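PDB 4K9Q: benzoylformate Decarboxylase from Polynucleobacter necessarius, which probably acts as a thiamine diphosphate- and magnesium-dependent lyase that decarboxylates benzoylformate. Local coordinates for residues V51-G56 against L410-E415. Residues are numbered along the deposited sequence; the frame is centred on the assembly and turned at random.
Sequences VAIADG and LALGEE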
loop_
_atom_site.group_PDB
_atom_site.type_symbol
_atom_site.label_atom_id
_atom_site.label_comp_id
_atom_site.label_asym_id
_atom_site.label_seq_id
_atom_site.Cartn_x
_atom_site.Cartn_y
_atom_site.Cartn_z
ATOM N N VAL A 51 -14.417 -12.484 14.034
ATOM C CA VAL A 51 -14.713 -11.109 13.648
ATOM C C VAL A 51 -16.224 -10.869 13.562
ATOM O O VAL A 51 -16.726 -9.860 14.062
ATOM C CB VAL A 51 -14.013 -10.749 12.332
ATOM C CG1 VAL A 51 -14.498 -9.385 11.805
ATOM C CG2 VAL A 51 -12.502 -10.716 12.558
ATOM N N ALA A 52 -16.955 -11.796 12.951
ATOM C CA ALA A 52 -18.402 -11.603 12.808
ATOM C C ALA A 52 -19.161 -11.615 14.150
ATOM O O ALA A 52 -20.110 -10.863 14.339
ATOM C CB ALA A 52 -18.992 -12.622 11.823
ATOM N N ILE A 53 -18.747 -12.480 15.069
ATOM C CA ILE A 53 -19.321 -12.496 16.420
ATOM C C ILE A 53 -19.096 -11.132 17.086
ATOM O O ILE A 53 -20.019 -10.527 17.654
ATOM C CB ILE A 53 -18.694 -13.624 17.255
ATOM C CG1 ILE A 53 -19.142 -14.984 16.709
ATOM C CG2 ILE A 53 -19.088 -13.500 18.731
ATOM C CD1 ILE A 53 -18.380 -16.165 17.328
ATOM N N ALA A 54 -17.863 -10.645 17.025
ATOM C CA ALA A 54 -17.545 -9.334 17.578
ATOM C C ALA A 54 -18.376 -8.221 16.923
ATOM O O ALA A 54 -18.840 -7.304 17.592
ATOM C CB ALA A 54 -16.048 -9.045 17.440
ATOM N N ASP A 55 -18.561 -8.318 15.611
ATOM C CA ASP A 55 -19.334 -7.343 14.843
ATOM C C ASP A 55 -20.775 -7.327 15.367
ATOM O O ASP A 55 -21.294 -6.280 15.761
ATOM C CB ASP A 55 -19.276 -7.718 13.353
ATOM C CG ASP A 55 -19.777 -6.615 12.434
ATOM O OD1 ASP A 55 -20.466 -5.694 12.902
ATOM O OD2 ASP A 55 -19.493 -6.692 11.214
ATOM N N GLY A 56 -21.414 -8.493 15.417
ATOM C CA GLY A 56 -22.766 -8.586 15.953
ATOM C C GLY A 56 -22.883 -8.013 17.363
ATOM O O GLY A 56 -23.808 -7.243 17.658
ATOM N N LEU A 410 -25.020 -11.078 18.267
ATOM C CA LEU A 410 -26.258 -10.368 18.589
ATOM C C LEU A 410 -26.903 -10.995 19.828
ATOM O O LEU A 410 -27.382 -10.285 20.715
ATOM C CB LEU A 410 -27.234 -10.379 17.394
ATOM C CG LEU A 410 -26.793 -9.471 16.227
ATOM C CD1 LEU A 410 -27.500 -9.824 14.914
ATOM C CD2 LEU A 410 -26.990 -7.992 16.592
ATOM N N ALA A 411 -26.871 -12.319 19.902
ATOM C CA ALA A 411 -27.373 -13.041 21.070
ATOM C C ALA A 411 -26.602 -12.710 22.350
ATOM O O ALA A 411 -27.205 -12.529 23.416
ATOM C CB ALA A 411 -27.375 -14.555 20.810
ATOM N N LEU A 412 -25.279 -12.646 22.263
ATOM C CA LEU A 412 -24.464 -12.225 23.399
ATOM C C LEU A 412 -24.886 -10.825 23.847
ATOM O O LEU A 412 -24.939 -10.537 25.042
ATOM C CB LEU A 412 -22.969 -12.249 23.043
ATOM C CG LEU A 412 -22.332 -13.637 22.868
ATOM C CD1 LEU A 412 -20.898 -13.492 22.395
ATOM C CD2 LEU A 412 -22.383 -14.453 24.172
ATOM N N GLY A 413 -25.211 -9.974 22.879
ATOM C CA GLY A 413 -25.693 -8.628 23.154
ATOM C C GLY A 413 -27.012 -8.611 23.913
ATOM O O GLY A 413 -27.218 -7.769 24.790
ATOM N N GLU A 414 -27.918 -9.513 23.553
ATOM C CA GLU A 414 -29.197 -9.641 24.257
ATOM C C GLU A 414 -28.977 -10.002 25.718
ATOM O O GLU A 414 -29.744 -9.598 26.583
ATOM C CB GLU A 414 -30.086 -10.689 23.585
ATOM C CG GLU A 414 -30.623 -10.237 22.233
ATOM C CD GLU A 414 -31.411 -8.939 22.354
ATOM O OE1 GLU A 414 -32.489 -8.960 22.986
ATOM O OE2 GLU A 414 -30.945 -7.895 21.839
ATOM N N GLU A 415 -27.941 -10.785 25.998
ATOM C CA GLU A 415 -27.670 -11.153 27.382
ATOM C C GLU A 415 -26.998 -10.011 28.138
ATOM O O GLU A 415 -27.284 -9.786 29.316
ATOM C CB GLU A 415 -26.871 -12.454 27.470
ATOM C CG GLU A 415 -27.633 -13.626 26.851
ATOM C CD GLU A 415 -26.975 -14.971 27.076
ATOM O OE1 GLU A 415 -26.645 -15.291 28.238
ATOM O OE2 GLU A 415 -26.797 -15.715 26.087
#
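Leu410 holds CG anti to its own carbonyl carbon (chi1 -72°), a torsion that brings its CD2 methyl up to the carbonyl oxygen of Gly56, while at Ile53 the torsion of CG1 (chi1 -69°), beside the backbone N, leaves the CG2 methyl anti to that N and facing Leu412. The first pairing is side chain on backbone: Leu410 CD2 comes to 3.4 Å from Gly56 O, and Leu410 CG lies 4.1 Å from Gly56 CA. Glycine allows this closeness, since the helices approach to 4.7 Å between Gly56 CA and Leu410 CA, and a beta carbon on Gly56 would point at the partner and press on Leu410 N. In the second pairing, methyl meets methyl, Ile53 CG2 to Leu412 CD1 at 4.1 Å, the two side chains running obliquely past each other. No hydrogen bond spans the segments. Cutting Leu410 back to alanine would remove CG and both methyls and would probably leave a gap beside the Gly56 carbonyl, taking away its methyl cover. Pro405 extends the interface by touching Ala52 and Ile53. Buried and away from the cofactor site, this is close glycine-mediated packing of helices 47-61 and 403-417, joining the N-terminal and C-terminal domains of a TPP-family enzyme.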